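PDB 3FY6: integron cassette protein from Vibrio cholerae, which is of unknown function but is encoded by a mobile integron gene cassette and forms a two-chain assembly, probably with a novel fold. Local coordinates for residues Thr10-Asn15 against Arg100-Val105; Leu14-Pro19 against Gln107-Val112. All blocks are in the same frame, centred on the assembly; numbering follows the deposited sequence.

Contact 1: Thr10-Asn15 against Arg100-Val105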
ATOM      1  N   THR A  10     -21.715  15.731  -4.277  1.00 32.16           N
ATOM      2  CA  THR A  10     -21.288  15.305  -5.605  1.00 28.78           C
ATOM      3  C   THR A  10     -20.754  13.887  -5.637  1.00 25.59           C
ATOM      4  O   THR A  10     -20.416  13.302  -4.606  1.00 31.89           O
ATOM      5  CB  THR A  10     -20.262  16.271  -6.230  1.00 37.26           C
ATOM      6  OG1 THR A  10     -18.954  15.985  -5.725  1.00 47.52           O
ATOM      7  CG2 THR A  10     -20.627  17.699  -5.892  1.00 43.68           C
ATOM      8  N   GLU A  11     -20.689  13.336  -6.839  1.00 22.22           N
ATOM      9  CA  GLU A  11     -20.340  11.941  -7.019  1.00 27.76           C
ATOM     10  C   GLU A  11     -19.190  11.852  -8.000  1.00 24.71           C
ATOM     11  O   GLU A  11     -19.208  12.483  -9.048  1.00 25.02           O
ATOM     12  CB  GLU A  11     -21.546  11.175  -7.552  1.00 38.71           C
ATOM     13  CG  GLU A  11     -21.552   9.700  -7.221  1.00 46.23           C
ATOM     14  CD  GLU A  11     -22.920   9.069  -7.439  1.00 55.97           C
ATOM     15  OE1 GLU A  11     -23.386   9.043  -8.598  1.00 48.82           O
ATOM     16  OE2 GLU A  11     -23.527   8.598  -6.452  1.00 61.29           O
ATOM     17  N   VAL A  12     -18.176  11.078  -7.644  1.00 21.76           N
ATOM     18  CA  VAL A  12     -17.041  10.875  -8.521  1.00 19.74           C
ATOM     19  C   VAL A  12     -16.966   9.389  -8.879  1.00 22.57           C
ATOM     20  O   VAL A  12     -16.967   8.538  -7.997  1.00 18.64           O
ATOM     21  CB  VAL A  12     -15.737  11.318  -7.824  1.00 18.78           C
ATOM     22  CG1 VAL A  12     -14.566  11.227  -8.781  1.00 15.64           C
ATOM     23  CG2 VAL A  12     -15.885  12.745  -7.296  1.00 19.99           C
ATOM     24  N   ASN A  13     -16.926   9.078 -10.169  1.00 14.01           N
ATOM     25  CA  ASN A  13     -16.771   7.699 -10.600  1.00 21.72           C
ATOM     26  C   ASN A  13     -15.313   7.432 -10.940  1.00 19.69           C
ATOM     27  O   ASN A  13     -14.748   8.086 -11.800  1.00 18.76           O
ATOM     28  CB  ASN A  13     -17.679   7.391 -11.799  1.00 25.28           C
ATOM     29  CG  ASN A  13     -19.113   7.092 -11.382  1.00 27.81           C
ATOM     30  OD1 ASN A  13     -19.612   7.635 -10.402  1.00 30.52           O
ATOM     31  ND2 ASN A  13     -19.773   6.208 -12.120  1.00 28.79           N
ATOM     32  N   LEU A  14     -14.709   6.470 -10.254  1.00 15.69           N
ATOM     33  CA  LEU A  14     -13.294   6.173 -10.448  1.00 19.81           C
ATOM     34  C   LEU A  14     -13.118   4.799 -11.100  1.00 22.30           C
ATOM     35  O   LEU A  14     -13.869   3.877 -10.818  1.00 21.16           O
ATOM     36  CB  LEU A  14     -12.560   6.226  -9.104  1.00 18.48           C
ATOM     37  CG  LEU A  14     -12.567   7.585  -8.394  1.00 19.46           C
ATOM     38  CD1 LEU A  14     -11.909   7.479  -7.023  1.00 19.51           C
ATOM     39  CD2 LEU A  14     -11.856   8.630  -9.250  1.00 17.75           C
ATOM     40  N   ASN A  15     -12.120   4.663 -11.966  1.00 17.26           N
ATOM     41  CA  ASN A  15     -11.952   3.429 -12.721  1.00 15.51           C
ATOM     42  C   ASN A  15     -10.702   2.671 -12.285  1.00 18.96           C
ATOM     43  O   ASN A  15      -9.578   3.069 -12.600  1.00 13.95           O
ATOM     44  CB  ASN A  15     -11.907   3.735 -14.218  1.00 16.41           C
ATOM     45  CG  ASN A  15     -13.038   4.662 -14.656  1.00 24.47           C
ATOM     46  OD1 ASN A  15     -12.799   5.732 -15.208  1.00 36.09           O
ATOM     47  ND2 ASN A  15     -14.269   4.260 -14.384  1.00 23.09           N
ATOM     48  N   ARG A 100     -10.843  15.546 -10.443  1.00 17.27           N
ATOM     49  CA  ARG A 100      -9.505  15.321 -10.995  1.00 21.39           C
ATOM     50  C   ARG A 100      -8.510  14.829  -9.948  1.00 15.89           C
ATOM     51  O   ARG A 100      -7.752  13.887 -10.201  1.00 20.73           O
ATOM     52  CB  ARG A 100      -8.961  16.564 -11.703  1.00 23.38           C
ATOM     53  CG  ARG A 100      -9.396  16.676 -13.147  1.00 42.70           C
ATOM     54  CD  ARG A 100      -9.255  15.333 -13.884  1.00 50.32           C
ATOM     55  NE  ARG A 100      -7.867  14.912 -14.102  1.00 54.17           N
ATOM     56  CZ  ARG A 100      -7.522  13.838 -14.811  1.00 51.54           C
ATOM     57  NH1 ARG A 100      -8.463  13.082 -15.355  1.00 50.20           N
ATOM     58  NH2 ARG A 100      -6.245  13.511 -14.978  1.00 46.61           N
ATOM     59  N   GLU A 101      -8.508  15.450  -8.771  1.00 14.40           N
ATOM     60  CA  GLU A 101      -7.583  15.025  -7.729  1.00 13.02           C
ATOM     61  C   GLU A 101      -7.799  13.530  -7.362  1.00 16.76           C
ATOM     62  O   GLU A 101      -6.837  12.780  -7.185  1.00 12.58           O
ATOM     63  CB  GLU A 101      -7.676  15.941  -6.505  1.00 13.00           C
ATOM     64  CG  GLU A 101      -7.291  17.422  -6.798  1.00 12.46           C
ATOM     65  CD  GLU A 101      -5.895  17.584  -7.412  1.00 18.58           C
ATOM     66  OE1 GLU A 101      -5.046  16.697  -7.233  1.00 19.80           O
ATOM     67  OE2 GLU A 101      -5.639  18.605  -8.077  1.00 30.35           O
ATOM     68  N   LEU A 102      -9.055  13.096  -7.270  1.00 16.57           N
ATOM     69  CA  LEU A 102      -9.349  11.697  -6.965  1.00 15.51           C
ATOM     70  C   LEU A 102      -8.992  10.794  -8.139  1.00 22.18           C
ATOM     71  O   LEU A 102      -8.552   9.659  -7.950  1.00 18.89           O
ATOM     72  CB  LEU A 102     -10.820  11.511  -6.600  1.00 12.42           C
ATOM     73  CG  LEU A 102     -11.240  12.010  -5.218  1.00 19.34           C
ATOM     74  CD1 LEU A 102     -12.726  11.786  -5.021  1.00 19.66           C
ATOM     75  CD2 LEU A 102     -10.444  11.297  -4.131  1.00 17.16           C
ATOM     76  N   GLU A 103      -9.187  11.296  -9.355  1.00 15.06           N
ATOM     77  CA  GLU A 103      -8.776  10.541 -10.532  1.00 18.10           C
ATOM     78  C   GLU A 103      -7.268  10.322 -10.574  1.00 22.91           C
ATOM     79  O   GLU A 103      -6.808   9.305 -11.095  1.00 16.15           O
ATOM     80  CB  GLU A 103      -9.274  11.209 -11.815  1.00 19.60           C
ATOM     81  CG  GLU A 103     -10.799  11.051 -11.994  1.00 35.32           C
ATOM     82  CD  GLU A 103     -11.355  11.727 -13.246  1.00 39.51           C
ATOM     83  OE1 GLU A 103     -10.738  12.696 -13.739  1.00 37.06           O
ATOM     84  OE2 GLU A 103     -12.423  11.290 -13.732  1.00 41.27           O
ATOM     85  N   LEU A 104      -6.495  11.264 -10.030  1.00 16.74           N
ATOM     86  CA  LEU A 104      -5.053  11.069  -9.991  1.00 16.06           C
ATOM     87  C   LEU A 104      -4.705   9.964  -8.977  1.00 16.01           C
ATOM     88  O   LEU A 104      -3.705   9.251  -9.133  1.00 16.31           O
ATOM     89  CB  LEU A 104      -4.297  12.373  -9.679  1.00 13.64           C
ATOM     90  CG  LEU A 104      -4.408  13.558 -10.649  1.00 15.43           C
ATOM     91  CD1 LEU A 104      -3.503  14.708 -10.187  1.00 16.17           C
ATOM     92  CD2 LEU A 104      -4.042  13.148 -12.073  1.00 20.01           C
ATOM     93  N   VAL A 105      -5.520   9.817  -7.939  1.00 11.04           N
ATOM     94  CA  VAL A 105      -5.275   8.733  -6.996  1.00 15.23           C
ATOM     95  C   VAL A 105      -5.591   7.383  -7.652  1.00 21.13           C
ATOM     96  O   VAL A 105      -4.841   6.416  -7.504  1.00 16.69           O
ATOM     97  CB  VAL A 105      -6.081   8.884  -5.710  1.00 15.44           C
ATOM     98  CG1 VAL A 105      -5.818   7.693  -4.801  1.00 15.15           C
ATOM     99  CG2 VAL A 105      -5.703  10.179  -5.002  1.00 14.03           C
TER
HETATM  100  O   HOH W   1     -12.701   8.479 -13.955  1.00 37.25           O
HETATM  101  O   HOH W   2     -14.600  10.610 -12.669  1.00 42.94           O
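L14 packs its methyls, CD2 foremost, on helix 95-114 while V12, two residues earlier on the same strand, meets the end of L102. Both belong to the first strand of a five-stranded antiparallel sheet, here backed by helix 95-114 as part of a helical layer, an alpha+beta architecture. Strand and helix run nearly parallel at this point, with axes 8.4 Å apart and 20° between their directions.

The leucines L14 and L102 cross at about a right angle. CD2 of L14 comes within 4.0 Å of CB of L102 and also sits against the helix backbone, 3.7 Å from O of L102. The same methyl touches the aliphatic part of E103, with CD2 of L14 3.8 Å from CG of E103. V12 meets L102 more slantwise: CG2 of V12 lies 4.0 Å from CD1 of L102. Helix 77-89 adds to this apolar layer, F81 touching L14 and A84 touching L102.

Toward the outside the chemistry turns polar. E103 has its CG beside its own backbone N (chi1 -72°), and beyond CG the chain is extended, which carries the carboxylate toward the carbonyl of N13 on the edge strand. A water lies between them, placed to donate to O of N13 at 3.0 Å or to OE2 of E103; a second, modelled close by, makes a doubtful link. The other carboxylate oxygen turns back along the helix to R100, whose guanidinium has CB of E103 above one face, near its rim; NH1 of R100 and OE1 of E103 form a salt bridge of 2.8 Å, weakly hydrogen-bonded at an N-H...O angle of 128°.

Contact 2: Leu14-Pro19 against Gln107-Val112; sequences LNIYSP and QWVNKV
N110 has its CG beside its own backbone N and opposite the carbonyl carbon (chi1 -67°), a setting that swings the amide off the helix and across to the backbone of strand 10-18 between N15 and Y17. Chi1 of Y17, at -175°, instead takes the phenol away from the helix, leaving its CB against the amide. In the model OD1 of N110 stands 3.0 Å from O of N15, and ND2 of N110 stands 2.8 Å from N of Y17. The amide is probably turned over, however; with its two ends exchanged, both approaches may be hydrogen bonds, one to the carbonyl and one from the N-H.

The backbone groups concerned belong to an outermost strand of the antiparallel sheet. L14 and I16 pair through their backbones with Y27 and E25 of strand 23-31, whereas O of N15 and N of Y17 face the helix side, where the amide of N110 lies close to them, probably taking up groups that a further strand would otherwise pair with. Strand and helix run almost parallel, 8° apart in direction, with their axes 7.7 Å from each other.

Inward of the amide the contact becomes apolar. CG2 of I16 approaches CG1 of V109 at 4.1 Å, the two side chains crossing obliquely, and the same CG2 of I16 also packs against the end of the N110 amide. A106 of the helix and Y27 of the neighbouring strand also touch I16, while V71 packs on V109. On the outer side the ring of Y17 meets H24 edge-to-face, and H24 is touched by N110 as well. Beyond V109, NE1 of W108 is hydrogen-bonded to O of V112 of the second subunit.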
ATOM      1  N   LEU A  14     -14.709   6.470 -10.254  1.00 15.69           N
ATOM      2  CA  LEU A  14     -13.294   6.173 -10.448  1.00 19.81           C
ATOM      3  C   LEU A  14     -13.118   4.799 -11.100  1.00 22.30           C
ATOM      4  O   LEU A  14     -13.869   3.877 -10.818  1.00 21.16           O
ATOM      5  CB  LEU A  14     -12.560   6.226  -9.104  1.00 18.48           C
ATOM      6  CG  LEU A  14     -12.567   7.585  -8.394  1.00 19.46           C
ATOM      7  CD1 LEU A  14     -11.909   7.479  -7.023  1.00 19.51           C
ATOM      8  CD2 LEU A  14     -11.856   8.630  -9.250  1.00 17.75           C
ATOM      9  N   ASN A  15     -12.120   4.663 -11.966  1.00 17.26           N
ATOM     10  CA  ASN A  15     -11.952   3.429 -12.721  1.00 15.51           C
ATOM     11  C   ASN A  15     -10.702   2.671 -12.285  1.00 18.96           C
ATOM     12  O   ASN A  15      -9.578   3.069 -12.600  1.00 13.95           O
ATOM     13  CB  ASN A  15     -11.907   3.735 -14.218  1.00 16.41           C
ATOM     14  CG  ASN A  15     -13.038   4.662 -14.656  1.00 24.47           C
ATOM     15  OD1 ASN A  15     -12.799   5.732 -15.208  1.00 36.09           O
ATOM     16  ND2 ASN A  15     -14.269   4.260 -14.384  1.00 23.09           N
ATOM     17  N   ILE A  16     -10.903   1.584 -11.551  1.00 12.55           N
ATOM     18  CA  ILE A  16      -9.781   0.844 -10.977  1.00 18.41           C
ATOM     19  C   ILE A  16      -9.587  -0.503 -11.673  1.00 17.93           C
ATOM     20  O   ILE A  16     -10.479  -1.348 -11.659  1.00 17.63           O
ATOM     21  CB  ILE A  16     -10.002   0.595  -9.469  1.00 15.72           C
ATOM     22  CG1 ILE A  16     -10.261   1.924  -8.739  1.00 20.83           C
ATOM     23  CG2 ILE A  16      -8.807  -0.157  -8.866  1.00 17.27           C
ATOM     24  CD1 ILE A  16      -9.023   2.795  -8.588  1.00 17.21           C
ATOM     25  N   TYR A  17      -8.415  -0.718 -12.261  1.00 15.84           N
ATOM     26  CA  TYR A  17      -8.184  -1.960 -12.992  1.00 18.95           C
ATOM     27  C   TYR A  17      -8.060  -3.156 -12.060  1.00 19.70           C
ATOM     28  O   TYR A  17      -7.286  -3.130 -11.104  1.00 17.88           O
ATOM     29  CB  TYR A  17      -6.957  -1.882 -13.904  1.00 15.91           C
ATOM     30  CG  TYR A  17      -6.822  -3.143 -14.719  1.00 18.52           C
ATOM     31  CD1 TYR A  17      -7.584  -3.328 -15.872  1.00 14.63           C
ATOM     32  CD2 TYR A  17      -5.985  -4.177 -14.307  1.00 15.65           C
ATOM     33  CE1 TYR A  17      -7.500  -4.499 -16.607  1.00 18.86           C
ATOM     34  CE2 TYR A  17      -5.887  -5.365 -15.044  1.00 19.13           C
ATOM     35  CZ  TYR A  17      -6.649  -5.511 -16.189  1.00 17.53           C
ATOM     36  OH  TYR A  17      -6.564  -6.664 -16.920  1.00 23.26           O
ATOM     37  N   SER A  18      -8.820  -4.206 -12.355  1.00 16.86           N
ATOM     38  CA  SER A  18      -8.834  -5.421 -11.551  1.00 14.31           C
ATOM     39  C   SER A  18      -8.397  -6.633 -12.363  1.00 21.65           C
ATOM     40  O   SER A  18      -9.091  -7.042 -13.293  1.00 21.84           O
ATOM     41  CB  SER A  18     -10.243  -5.685 -11.014  1.00 19.99           C
ATOM     42  OG  SER A  18     -10.369  -7.041 -10.593  1.00 22.09           O
ATOM     43  N   PRO A  19      -7.261  -7.231 -11.995  1.00 22.68           N
ATOM     44  CA  PRO A  19      -6.777  -8.442 -12.665  1.00 19.63           C
ATOM     45  C   PRO A  19      -7.743  -9.598 -12.447  1.00 25.31           C
ATOM     46  O   PRO A  19      -7.729 -10.568 -13.199  1.00 22.74           O
ATOM     47  CB  PRO A  19      -5.457  -8.742 -11.949  1.00 21.82           C
ATOM     48  CG  PRO A  19      -5.055  -7.448 -11.314  1.00 28.22           C
ATOM     49  CD  PRO A  19      -6.337  -6.764 -10.950  1.00 25.61           C
ATOM     50  N   GLN A 107      -5.459   6.757 -10.797  1.00 14.11           N
ATOM     51  CA  GLN A 107      -4.393   6.572 -11.770  1.00 16.49           C
ATOM     52  C   GLN A 107      -3.143   5.979 -11.118  1.00 20.33           C
ATOM     53  O   GLN A 107      -2.479   5.103 -11.691  1.00 14.12           O
ATOM     54  CB  GLN A 107      -4.066   7.909 -12.437  1.00 22.12           C
ATOM     55  CG  GLN A 107      -2.909   7.890 -13.421  1.00 29.49           C
ATOM     56  CD  GLN A 107      -2.579   9.282 -13.928  1.00 43.77           C
ATOM     57  OE1 GLN A 107      -3.459  10.134 -14.039  1.00 48.62           O
ATOM     58  NE2 GLN A 107      -1.307   9.522 -14.226  1.00 50.61           N
ATOM     59  N   TRP A 108      -2.824   6.464  -9.920  1.00 13.53           N
ATOM     60  CA  TRP A 108      -1.698   5.942  -9.154  1.00 12.23           C
ATOM     61  C   TRP A 108      -1.912   4.460  -8.817  1.00 14.48           C
ATOM     62  O   TRP A 108      -1.033   3.619  -9.023  1.00 13.77           O
ATOM     63  CB  TRP A 108      -1.539   6.740  -7.859  1.00  9.91           C
ATOM     64  CG  TRP A 108      -0.325   6.368  -7.044  1.00 13.27           C
ATOM     65  CD1 TRP A 108       0.875   5.924  -7.514  1.00 10.13           C
ATOM     66  CD2 TRP A 108      -0.183   6.480  -5.623  1.00 12.40           C
ATOM     67  NE1 TRP A 108       1.755   5.737  -6.469  1.00 14.78           N
ATOM     68  CE2 TRP A 108       1.127   6.065  -5.297  1.00 11.01           C
ATOM     69  CE3 TRP A 108      -1.039   6.873  -4.592  1.00 16.56           C
ATOM     70  CZ2 TRP A 108       1.593   6.029  -3.990  1.00 15.19           C
ATOM     71  CZ3 TRP A 108      -0.571   6.842  -3.289  1.00 17.55           C
ATOM     72  CH2 TRP A 108       0.733   6.435  -3.002  1.00 15.83           C
ATOM     73  N   VAL A 109      -3.081   4.147  -8.279  1.00 14.76           N
ATOM     74  CA  VAL A 109      -3.411   2.766  -7.976  1.00 12.58           C
ATOM     75  C   VAL A 109      -3.238   1.903  -9.230  1.00 15.53           C
ATOM     76  O   VAL A 109      -2.658   0.820  -9.161  1.00 15.74           O
ATOM     77  CB  VAL A 109      -4.829   2.636  -7.403  1.00 14.45           C
ATOM     78  CG1 VAL A 109      -5.234   1.165  -7.279  1.00 15.84           C
ATOM     79  CG2 VAL A 109      -4.912   3.335  -6.044  1.00  8.47           C
ATOM     80  N   ASN A 110      -3.715   2.380 -10.378  1.00 11.84           N
ATOM     81  CA  ASN A 110      -3.575   1.589 -11.596  1.00 17.48           C
ATOM     82  C   ASN A 110      -2.102   1.353 -11.954  1.00 15.95           C
ATOM     83  O   ASN A 110      -1.723   0.266 -12.375  1.00 15.83           O
ATOM     84  CB  ASN A 110      -4.374   2.191 -12.769  1.00 19.27           C
ATOM     85  CG  ASN A 110      -5.888   2.118 -12.548  1.00 20.21           C
ATOM     86  OD1 ASN A 110      -6.643   2.984 -13.010  1.00 14.67           O
ATOM     87  ND2 ASN A 110      -6.332   1.105 -11.802  1.00 10.31           N
ATOM     88  N   LYS A 111      -1.260   2.359 -11.753  1.00 16.43           N
ATOM     89  CA  LYS A 111       0.164   2.194 -12.032  1.00 16.67           C
ATOM     90  C   LYS A 111       0.814   1.155 -11.103  1.00 13.43           C
ATOM     91  O   LYS A 111       1.684   0.393 -11.516  1.00 19.44           O
ATOM     92  CB  LYS A 111       0.898   3.534 -11.928  1.00 17.44           C
ATOM     93  CG  LYS A 111       0.652   4.462 -13.115  1.00 29.88           C
ATOM     94  CD  LYS A 111       1.418   5.766 -12.929  1.00 44.84           C
ATOM     95  CE  LYS A 111       0.934   6.872 -13.862  1.00 48.10           C
ATOM     96  NZ  LYS A 111       1.551   8.189 -13.505  1.00 48.35           N
ATOM     97  N   VAL A 112       0.392   1.152  -9.847  1.00 14.04           N
ATOM     98  CA  VAL A 112       0.879   0.197  -8.860  1.00 15.28           C
ATOM     99  C   VAL A 112       0.557  -1.230  -9.309  1.00 20.48           C
ATOM    100  O   VAL A 112       1.428  -2.102  -9.342  1.00 17.09           O
ATOM    101  CB  VAL A 112       0.243   0.484  -7.490  1.00 13.63           C
ATOM    102  CG1 VAL A 112       0.624  -0.603  -6.462  1.00 10.02           C
ATOM    103  CG2 VAL A 112       0.686   1.872  -7.002  1.00 12.14           C
TER

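Contacts 1 and 2 are successive places where strand 10-18 lies along helix 95-114, their centres about 12 Å apart, and the strand passes from one to the other through L14 and N15. Contact 1 is the more deeply buried: leucine and valine side chains do most of the work, and its polar part is a partly exposed glutamate and water beside the apolar layer. Contact 2 is only partly buried and smaller in its apolar share; there an asparagine amide reaches the strand backbone directly. Both helix segments also touch the second subunit, through E101, L104 and V105 in contact 1 and through W108, K111 and V112 in contact 2.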